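Local structure of glycoside hydrolase 15-related protein (Kribbella flavida, 5Z3E) at residues Q315-S320 with A355-H360; G351-Q356 with W383-Y388; D295-G300 with A336-R341. The protein hydrolyses the alpha-1,6-glucosidic linkage of isomaltose from the non-reducing end, releasing beta-D-glucose and D-glucose during intracellular breakdown of a cyclic tetrasaccharide. The protein carries 1 engineered substitution. One frame throughout, in Å; residues are numbered along the deposited sequence.

Contact 1: residues Q315-S320 with A355-H360; sequences QWILLS and AQVPHH. Engineered in segment 355-360: Ala355 (natural residue Glu).
Gln315 and Val357 form the hydrogen-bonded pair of a two-stranded antiparallel ribbon: Gln315 N gives a nearly straight bond (175°) to Val357 O at 2.9 Å, in the carbonyl plane, and Val357 N returns one to Gln315 O. Along the Gln315 side chain, CB sits near Val357 O and CG2, CG comes up to the carbonyl oxygen of His360, and the amide carbon CD lies by the His360 backbone N. At the tip, OE1 accepts the His360 N-H at 3.0 Å, with the donor well above the amide plane, and also touches His359 CB. NE2 lies alongside His360 CB and bonds weakly to Val298 O. With CG beside the backbone N (chi1 -63°) and an extended chain, the amide reaches the turn that follows the strand.

The non-hydrogen-bonded pair, Trp316 with Gln356, occupies the other face of the ribbon. Gln356 CB rests over the five-membered ring of Trp316, 3.7 Å from its centroid. The Gln356 amide, turned 43° from the indole plane, brings NE2 within 3.5 Å of Trp316 CZ2. A water in the plane of the indole accepts from Trp316 NE1 and, weakly, from Gln356 NE2. Ala355 O lies over the same indole face and receives Ile317 N at 3.3 Å, just after the N-cap residue Trp316.

Ala355 is an engineered replacement for a glutamate inferred to act as a proton acceptor. The short antiparallel ribbon, leading into helix 317-329, places this inferred general-base position immediately before its second strand in this family 15 glycosidase.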
loop_
_atom_site.group_PDB
_atom_site.type_symbol
_atom_site.label_atom_id
_atom_site.label_comp_id
_atom_site.label_asym_id
_atom_site.label_seq_id
_atom_site.Cartn_x
_atom_site.Cartn_y
_atom_site.Cartn_z
ATOM N N GLN A 315 -9.805 -4.440 -13.499
ATOM C CA GLN A 315 -10.137 -3.307 -12.643
ATOM C C GLN A 315 -9.932 -3.704 -11.192
ATOM O O GLN A 315 -10.518 -4.687 -10.736
ATOM C CB GLN A 315 -11.599 -2.913 -12.877
ATOM C CG GLN A 315 -11.869 -2.447 -14.290
ATOM C CD GLN A 315 -13.351 -2.525 -14.624
ATOM O OE1 GLN A 315 -13.897 -3.629 -14.651
ATOM N NE2 GLN A 315 -13.993 -1.399 -14.890
ATOM N N TRP A 316 -9.095 -2.944 -10.481
ATOM C CA TRP A 316 -8.646 -3.338 -9.149
ATOM C C TRP A 316 -9.429 -2.637 -8.059
ATOM O O TRP A 316 -9.461 -1.399 -7.960
ATOM C CB TRP A 316 -7.153 -3.039 -9.010
ATOM C CG TRP A 316 -6.315 -4.075 -9.718
ATOM C CD1 TRP A 316 -6.244 -4.355 -11.055
ATOM C CD2 TRP A 316 -5.448 -5.012 -9.072
ATOM N NE1 TRP A 316 -5.395 -5.416 -11.268
ATOM C CE2 TRP A 316 -4.895 -5.828 -10.068
ATOM C CE3 TRP A 316 -5.075 -5.212 -7.742
ATOM C CZ2 TRP A 316 -3.982 -6.823 -9.776
ATOM C CZ3 TRP A 316 -4.184 -6.206 -7.453
ATOM C CH2 TRP A 316 -3.631 -6.999 -8.467
ATOM N N ILE A 317 -10.018 -3.433 -7.162
ATOM C CA ILE A 317 -10.797 -2.923 -6.053
ATOM C C ILE A 317 -9.969 -1.938 -5.223
ATOM O O ILE A 317 -10.446 -0.862 -4.848
ATOM C CB ILE A 317 -11.365 -4.059 -5.188
ATOM C CG1 ILE A 317 -12.608 -4.711 -5.837
ATOM C CG2 ILE A 317 -11.730 -3.569 -3.804
ATOM C CD1 ILE A 317 -12.395 -5.378 -7.159
ATOM N N LEU A 318 -8.717 -2.308 -4.909
ATOM C CA LEU A 318 -7.916 -1.478 -4.017
ATOM C C LEU A 318 -7.621 -0.123 -4.643
ATOM O O LEU A 318 -7.458 0.858 -3.928
ATOM C CB LEU A 318 -6.650 -2.240 -3.584
ATOM C CG LEU A 318 -5.583 -2.481 -4.635
ATOM C CD1 LEU A 318 -4.600 -1.319 -4.689
ATOM C CD2 LEU A 318 -4.845 -3.769 -4.379
ATOM N N LEU A 319 -7.519 -0.069 -5.974
ATOM C CA LEU A 319 -7.238 1.173 -6.663
ATOM C C LEU A 319 -8.491 2.047 -6.772
ATOM O O LEU A 319 -8.384 3.271 -6.661
ATOM C CB LEU A 319 -6.611 0.944 -8.020
ATOM C CG LEU A 319 -5.211 0.326 -8.002
ATOM C CD1 LEU A 319 -4.713 0.139 -9.411
ATOM C CD2 LEU A 319 -4.237 1.189 -7.184
ATOM N N SER A 320 -9.659 1.440 -6.977
ATOM C CA SER A 320 -10.900 2.210 -6.878
ATOM C C SER A 320 -11.086 2.780 -5.480
ATOM O O SER A 320 -11.525 3.912 -5.320
ATOM C CB SER A 320 -12.070 1.332 -7.281
ATOM O OG SER A 320 -11.995 1.020 -8.647
ATOM N N ALA A 355 -9.168 -9.400 -5.896
ATOM C CA ALA A 355 -8.146 -8.411 -6.228
ATOM C C ALA A 355 -8.617 -7.484 -7.357
ATOM O O ALA A 355 -8.426 -6.276 -7.328
ATOM C CB ALA A 355 -6.861 -9.091 -6.622
ATOM N N GLN A 356 -9.218 -8.089 -8.390
ATOM C CA GLN A 356 -9.618 -7.373 -9.584
ATOM C C GLN A 356 -10.776 -8.096 -10.231
ATOM O O GLN A 356 -11.007 -9.271 -9.923
ATOM C CB GLN A 356 -8.475 -7.249 -10.569
ATOM C CG GLN A 356 -7.951 -8.590 -11.098
ATOM C CD GLN A 356 -6.947 -8.413 -12.205
ATOM O OE1 GLN A 356 -7.255 -7.843 -13.268
ATOM N NE2 GLN A 356 -5.715 -8.858 -11.974
ATOM N N VAL A 357 -11.457 -7.394 -11.116
ATOM C CA VAL A 357 -12.559 -7.963 -11.918
ATOM C C VAL A 357 -12.327 -7.644 -13.367
ATOM O O VAL A 357 -11.694 -6.657 -13.714
ATOM C CB VAL A 357 -13.915 -7.437 -11.450
ATOM C CG1 VAL A 357 -14.235 -7.950 -10.047
ATOM C CG2 VAL A 357 -14.045 -5.949 -11.554
ATOM N N PRO A 358 -12.911 -8.460 -14.260
ATOM C CA PRO A 358 -12.646 -8.319 -15.700
ATOM C C PRO A 358 -13.734 -7.605 -16.479
ATOM O O PRO A 358 -13.851 -7.843 -17.681
ATOM C CB PRO A 358 -12.539 -9.761 -16.116
ATOM C CG PRO A 358 -13.588 -10.470 -15.308
ATOM C CD PRO A 358 -13.471 -9.788 -13.933
ATOM N N HIS A 359 -14.572 -6.769 -15.840
ATOM C CA HIS A 359 -15.659 -6.106 -16.578
ATOM C C HIS A 359 -15.111 -5.296 -17.735
ATOM O O HIS A 359 -15.709 -5.266 -18.808
ATOM C CB HIS A 359 -16.524 -5.199 -15.703
ATOM C CG HIS A 359 -17.075 -5.827 -14.478
ATOM N ND1 HIS A 359 -17.677 -7.037 -14.501
ATOM C CD2 HIS A 359 -17.099 -5.437 -13.178
ATOM C CE1 HIS A 359 -18.055 -7.366 -13.264
ATOM N NE2 HIS A 359 -17.705 -6.385 -12.461
ATOM N N HIS A 360 -14.001 -4.614 -17.511
ATOM C CA HIS A 360 -13.246 -4.006 -18.582
ATOM C C HIS A 360 -11.816 -4.525 -18.476
ATOM O O HIS A 360 -11.231 -4.479 -17.394
ATOM C CB HIS A 360 -13.251 -2.466 -18.505
ATOM C CG HIS A 360 -12.573 -1.828 -19.659
ATOM N ND1 HIS A 360 -11.332 -1.236 -19.584
ATOM C CD2 HIS A 360 -12.941 -1.730 -20.947
ATOM C CE1 HIS A 360 -10.959 -0.799 -20.769
ATOM N NE2 HIS A 360 -11.938 -1.088 -21.622
HETATM O O HOH W 1 -4.274 -6.546 -13.731
HETATM O O HOH W 2 -7.854 -4.936 -5.057
#

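Contact 2: residues G351-Q356 with W383-Y388. Engineered in segment 351-356: Ala355 (natural residue Glu).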
loop_
_atom_site.group_PDB
_atom_site.type_symbol
_atom_site.label_atom_id
_atom_site.label_comp_id
_atom_site.label_asym_id
_atom_site.label_seq_id
_atom_site.Cartn_x
_atom_site.Cartn_y
_atom_site.Cartn_z
ATOM N N GLY A 351 -19.626 -12.160 0.227
ATOM C CA GLY A 351 -19.121 -10.823 0.612
ATOM C C GLY A 351 -17.670 -10.632 0.329
ATOM O O GLY A 351 -17.123 -9.568 0.617
ATOM N N ASP A 352 -17.013 -11.652 -0.238
ATOM C CA ASP A 352 -15.565 -11.530 -0.458
ATOM C C ASP A 352 -15.271 -10.651 -1.659
ATOM O O ASP A 352 -15.969 -10.692 -2.693
ATOM C CB ASP A 352 -14.952 -12.916 -0.690
ATOM C CG ASP A 352 -14.928 -13.789 0.531
ATOM O OD1 ASP A 352 -15.094 -13.279 1.655
ATOM O OD2 ASP A 352 -14.680 -14.987 0.354
ATOM N N LEU A 353 -14.190 -9.872 -1.542
ATOM C CA LEU A 353 -13.771 -8.962 -2.584
ATOM C C LEU A 353 -12.548 -9.506 -3.286
ATOM O O LEU A 353 -11.542 -9.842 -2.623
ATOM C CB LEU A 353 -13.441 -7.573 -2.014
ATOM C CG LEU A 353 -14.639 -6.769 -1.527
ATOM C CD1 LEU A 353 -14.167 -5.599 -0.696
ATOM C CD2 LEU A 353 -15.489 -6.292 -2.685
ATOM N N PRO A 354 -12.584 -9.605 -4.601
ATOM C CA PRO A 354 -11.430 -10.070 -5.363
ATOM C C PRO A 354 -10.351 -8.993 -5.435
ATOM O O PRO A 354 -10.601 -7.810 -5.152
ATOM C CB PRO A 354 -11.987 -10.322 -6.753
ATOM C CG PRO A 354 -13.071 -9.377 -6.834
ATOM C CD PRO A 354 -13.706 -9.245 -5.477
ATOM N N ALA A 355 -9.168 -9.400 -5.896
ATOM C CA ALA A 355 -8.146 -8.411 -6.228
ATOM C C ALA A 355 -8.617 -7.484 -7.357
ATOM O O ALA A 355 -8.426 -6.276 -7.328
ATOM C CB ALA A 355 -6.861 -9.091 -6.622
ATOM N N GLN A 356 -9.218 -8.089 -8.390
ATOM C CA GLN A 356 -9.618 -7.373 -9.584
ATOM C C GLN A 356 -10.776 -8.096 -10.231
ATOM O O GLN A 356 -11.007 -9.271 -9.923
ATOM C CB GLN A 356 -8.475 -7.249 -10.569
ATOM C CG GLN A 356 -7.951 -8.590 -11.098
ATOM C CD GLN A 356 -6.947 -8.413 -12.205
ATOM O OE1 GLN A 356 -7.255 -7.843 -13.268
ATOM N NE2 GLN A 356 -5.715 -8.858 -11.974
ATOM N N TRP A 383 -6.179 -7.087 1.224
ATOM C CA TRP A 383 -5.961 -5.675 0.942
ATOM C C TRP A 383 -7.222 -5.028 0.344
ATOM O O TRP A 383 -7.553 -3.891 0.653
ATOM C CB TRP A 383 -4.732 -5.540 0.044
ATOM C CG TRP A 383 -4.229 -4.138 -0.215
ATOM C CD1 TRP A 383 -4.652 -2.977 0.345
ATOM C CD2 TRP A 383 -3.195 -3.791 -1.150
ATOM N NE1 TRP A 383 -3.951 -1.918 -0.197
ATOM C CE2 TRP A 383 -3.048 -2.393 -1.120
ATOM C CE3 TRP A 383 -2.399 -4.525 -2.039
ATOM C CZ2 TRP A 383 -2.170 -1.717 -1.947
ATOM C CZ3 TRP A 383 -1.537 -3.833 -2.880
ATOM C CH2 TRP A 383 -1.445 -2.453 -2.834
ATOM N N SER A 384 -7.966 -5.759 -0.488
ATOM C CA SER A 384 -9.239 -5.219 -0.984
ATOM C C SER A 384 -10.171 -4.856 0.166
ATOM O O SER A 384 -10.783 -3.787 0.167
ATOM C CB SER A 384 -9.946 -6.216 -1.897
ATOM O OG SER A 384 -9.263 -6.369 -3.107
ATOM N N HIS A 385 -10.302 -5.772 1.117
ATOM C CA HIS A 385 -11.113 -5.536 2.288
ATOM C C HIS A 385 -10.592 -4.418 3.174
ATOM O O HIS A 385 -11.363 -3.621 3.705
ATOM C CB HIS A 385 -11.300 -6.841 3.066
ATOM C CG HIS A 385 -12.189 -7.819 2.351
ATOM N ND1 HIS A 385 -13.566 -7.693 2.376
ATOM C CD2 HIS A 385 -11.924 -8.876 1.548
ATOM C CE1 HIS A 385 -14.092 -8.638 1.633
ATOM N NE2 HIS A 385 -13.127 -9.384 1.106
ATOM N N GLY A 386 -9.264 -4.362 3.342
ATOM C CA GLY A 386 -8.702 -3.274 4.116
ATOM C C GLY A 386 -8.998 -1.920 3.516
ATOM O O GLY A 386 -9.347 -0.980 4.231
ATOM N N MET A 387 -8.844 -1.814 2.204
ATOM C CA MET A 387 -9.116 -0.557 1.529
ATOM C C MET A 387 -10.595 -0.187 1.563
ATOM O O MET A 387 -10.948 0.987 1.681
ATOM C CB MET A 387 -8.642 -0.578 0.078
ATOM C CG MET A 387 -7.208 -0.740 -0.138
ATOM S SD MET A 387 -6.170 0.577 0.657
ATOM C CE MET A 387 -6.582 1.953 -0.328
ATOM N N TYR A 388 -11.469 -1.188 1.453
ATOM C CA TYR A 388 -12.899 -0.938 1.606
ATOM C C TYR A 388 -13.185 -0.316 2.977
ATOM O O TYR A 388 -13.918 0.685 3.083
ATOM C CB TYR A 388 -13.694 -2.238 1.438
ATOM C CG TYR A 388 -15.164 -2.000 1.659
ATOM C CD1 TYR A 388 -15.948 -1.491 0.653
ATOM C CD2 TYR A 388 -15.742 -2.228 2.904
ATOM C CE1 TYR A 388 -17.285 -1.216 0.879
ATOM C CE2 TYR A 388 -17.052 -1.944 3.144
ATOM C CZ TYR A 388 -17.841 -1.473 2.139
ATOM O OH TYR A 388 -19.170 -1.158 2.350
HETATM O O HOH W 2 -7.854 -4.936 -5.057
#
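Leu353 and His385 each set CG beside their own backbone N (chi1 -70° in both), which lays the leucine side chain across the imidazole. Leu353 CB stands over one ring face, 4.0 Å from the centroid and 26° off the normal, displaced toward the NE2 rim. Farther out, CG lies near CE1 of His385, and CD1 reaches ND1 and CE1 of that ring as well as Tyr388 CB, 4.0 Å away. Two loop atoms meet the imidazole at its edge: Gly351 O lies in the ring plane, 3.3 Å from His385 CE1, and Asp352 CA is close to NE2. Leu353 N stands 2.9 Å from His385 NE2. ND1 is hydrogen-bonded to Ser45 of helix 32-52, which restrains the rotation of the imidazole.

Ser384, one residue earlier on helix 382-394, faces the next part of the loop. Its CB packs against Leu353 CB at 3.8 Å, and its OG donates to Pro354 O at 2.8 Å, approaching from above the carbonyl plane. The same OG accepts from a water 2.8 Å away, which also donates to Ala355 O. The hydroxyl therefore relays between two successive loop carbonyls, one directly and one through solvent. Ala355 is engineered.

Buried loop carbonyls thus find donors in a serine and a water, while Leu353 packs on the His385 face and on Tyr388 CB. Polar bonds and apolar packing together are consistent with a well-ordered loop leading into position 355, the inferred base.

Contact 3: residues D295-G300 with A336-R341; sequences DLDVDG and ALRHLR
A histidine-carboxylate hydrogen bond, bordered by a water-linked arginine, joins the short strand and turn that follow helix 283-296 to helix 333-344, away from the annotated catalytic residues. His339 NE2 donates to Asp297 OD2 at 2.6 Å and 169°, meeting the syn lone pair with the oxygen in the imidazole plane. The two side chains approach from opposite directions, their planes 52° apart. Asp297 has CG trans to its backbone N (chi1 -172°), which turns the carboxylate toward the helix, while OD1 takes a weak bond from Gly300 N.

The imidazole is held at its other nitrogen too, ND1 being bonded to Gly335 O. An asparagine in place of His339, with its shorter side chain, would probably leave the Asp297 carboxylate without its direct partner on this helix and Gly335 O without the ND1 bond.

Arg338, bent at chi3, brings its guanidinium over His339 CE1. Its NH1 is 4.4 Å from Asp297 OD2, too far for a salt bridge, but one water donates to OD2 and weakly accepts from NH1. With both imidazole nitrogens facing acceptors, His339 is probably doubly protonated and positively charged, which would make the short bond to Asp297 a charge-assisted one.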
loop_
_atom_site.group_PDB
_atom_site.type_symbol
_atom_site.label_atom_id
_atom_site.label_comp_id
_atom_site.label_asym_id
_atom_site.label_seq_id
_atom_site.Cartn_x
_atom_site.Cartn_y
_atom_site.Cartn_z
ATOM N N ASP A 295 -7.463 8.227 -17.684
ATOM C CA ASP A 295 -6.658 7.222 -18.358
ATOM C C ASP A 295 -6.922 5.806 -17.886
ATOM O O ASP A 295 -6.683 4.868 -18.632
ATOM C CB ASP A 295 -5.181 7.532 -18.229
ATOM C CG ASP A 295 -4.763 8.815 -18.921
ATOM O OD1 ASP A 295 -5.594 9.450 -19.595
ATOM O OD2 ASP A 295 -3.602 9.204 -18.758
ATOM N N LEU A 296 -7.372 5.657 -16.637
ATOM C CA LEU A 296 -7.378 4.344 -15.995
ATOM C C LEU A 296 -8.690 3.939 -15.352
ATOM O O LEU A 296 -8.854 2.764 -15.030
ATOM C CB LEU A 296 -6.254 4.237 -14.967
ATOM C CG LEU A 296 -4.845 4.355 -15.548
ATOM C CD1 LEU A 296 -3.840 4.452 -14.382
ATOM C CD2 LEU A 296 -4.480 3.166 -16.463
ATOM N N ASP A 297 -9.635 4.852 -15.131
ATOM C CA ASP A 297 -10.870 4.542 -14.420
ATOM C C ASP A 297 -11.973 4.303 -15.421
ATOM O O ASP A 297 -12.331 5.204 -16.161
ATOM C CB ASP A 297 -11.210 5.701 -13.483
ATOM C CG ASP A 297 -12.349 5.440 -12.544
ATOM O OD1 ASP A 297 -13.018 4.428 -12.612
ATOM O OD2 ASP A 297 -12.539 6.321 -11.668
ATOM N N VAL A 298 -12.504 3.099 -15.459
ATOM C CA VAL A 298 -13.616 2.761 -16.344
ATOM C C VAL A 298 -14.795 2.377 -15.462
ATOM O O VAL A 298 -14.772 1.373 -14.757
ATOM C CB VAL A 298 -13.242 1.628 -17.315
ATOM C CG1 VAL A 298 -14.437 1.251 -18.175
ATOM C CG2 VAL A 298 -12.070 2.081 -18.180
ATOM N N ASP A 299 -15.816 3.224 -15.492
ATOM C CA ASP A 299 -17.046 2.985 -14.765
ATOM C C ASP A 299 -16.891 2.816 -13.269
ATOM O O ASP A 299 -17.714 2.186 -12.628
ATOM C CB ASP A 299 -17.811 1.752 -15.333
ATOM C CG ASP A 299 -18.077 1.841 -16.776
ATOM O OD1 ASP A 299 -18.438 2.943 -17.241
ATOM O OD2 ASP A 299 -17.998 0.759 -17.433
ATOM N N GLY A 300 -15.837 3.399 -12.706
ATOM C CA GLY A 300 -15.569 3.264 -11.291
ATOM C C GLY A 300 -14.505 2.259 -10.936
ATOM O O GLY A 300 -14.055 2.251 -9.793
ATOM N N ALA A 336 -16.317 9.985 -4.361
ATOM C CA ALA A 336 -15.913 8.941 -3.429
ATOM C C ALA A 336 -16.982 7.860 -3.335
ATOM O O ALA A 336 -16.681 6.653 -3.394
ATOM C CB ALA A 336 -15.618 9.531 -2.075
ATOM N N LEU A 337 -18.241 8.280 -3.188
ATOM C CA LEU A 337 -19.343 7.347 -3.061
ATOM C C LEU A 337 -19.507 6.501 -4.323
ATOM O O LEU A 337 -19.822 5.323 -4.222
ATOM C CB LEU A 337 -20.652 8.086 -2.758
ATOM C CG LEU A 337 -20.753 8.602 -1.321
ATOM C CD1 LEU A 337 -21.870 9.626 -1.230
ATOM C CD2 LEU A 337 -21.018 7.433 -0.369
ATOM N N ARG A 338 -19.315 7.094 -5.498
ATOM C CA ARG A 338 -19.441 6.314 -6.715
ATOM C C ARG A 338 -18.447 5.161 -6.722
ATOM O O ARG A 338 -18.762 4.044 -7.140
ATOM C CB ARG A 338 -19.271 7.200 -7.934
ATOM C CG ARG A 338 -19.417 6.455 -9.250
ATOM C CD ARG A 338 -19.579 7.355 -10.464
ATOM N NE ARG A 338 -18.377 8.120 -10.747
ATOM C CZ ARG A 338 -17.373 7.715 -11.529
ATOM N NH1 ARG A 338 -16.343 8.499 -11.730
ATOM N NH2 ARG A 338 -17.412 6.535 -12.150
ATOM N N HIS A 339 -17.225 5.432 -6.273
ATOM C CA HIS A 339 -16.223 4.380 -6.198
ATOM C C HIS A 339 -16.517 3.359 -5.113
ATOM O O HIS A 339 -16.296 2.176 -5.319
ATOM C CB HIS A 339 -14.818 5.021 -6.091
ATOM C CG HIS A 339 -14.422 5.709 -7.364
ATOM N ND1 HIS A 339 -14.806 7.004 -7.686
ATOM C CD2 HIS A 339 -13.783 5.233 -8.466
ATOM C CE1 HIS A 339 -14.380 7.287 -8.910
ATOM N NE2 HIS A 339 -13.769 6.235 -9.404
ATOM N N LEU A 340 -17.032 3.802 -3.975
ATOM C CA LEU A 340 -17.456 2.882 -2.934
ATOM C C LEU A 340 -18.538 1.931 -3.456
ATOM O O LEU A 340 -18.498 0.724 -3.201
ATOM C CB LEU A 340 -17.931 3.630 -1.710
ATOM C CG LEU A 340 -18.280 2.770 -0.518
ATOM C CD1 LEU A 340 -17.017 2.179 0.096
ATOM C CD2 LEU A 340 -19.079 3.555 0.525
ATOM N N ARG A 341 -19.519 2.477 -4.170
ATOM C CA ARG A 341 -20.602 1.654 -4.723
ATOM C C ARG A 341 -20.053 0.633 -5.712
ATOM O O ARG A 341 -20.472 -0.518 -5.734
ATOM C CB ARG A 341 -21.665 2.531 -5.385
ATOM C CG ARG A 341 -22.450 3.392 -4.448
ATOM C CD ARG A 341 -23.532 4.173 -5.206
ATOM N NE ARG A 341 -24.198 5.130 -4.334
ATOM C CZ ARG A 341 -24.016 6.447 -4.382
ATOM N NH1 ARG A 341 -23.191 6.964 -5.290
ATOM N NH2 ARG A 341 -24.605 7.217 -3.502
HETATM O O HOH W 3 -13.435 8.834 -11.973
HETATM O O HOH W 4 -19.373 4.403 -11.894
HETATM O O HOH W 5 -15.192 6.315 -14.052
#

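How the contacts relate
Contacts 1 and 2 are buried and join through residues 355-356 and a common water. Ile317 of the first packs on Ser384 of the second, so helices 317-329 and 382-394 meet beside the engineered position. Contact 3 is only partly buried and farther from the chain centre. It adjoins contact 1 through a probable hydrogen bond from Ser320 OG to Gly300 O, whereas Tyr388 and Leu340 provide an apolar link to contact 2. The chemistry of the three contacts changes accordingly: strand pairing with an indole face in contact 1, loop carbonyls and a leucine on a helix in contact 2, and charged, water-bridged side chains in contact 3.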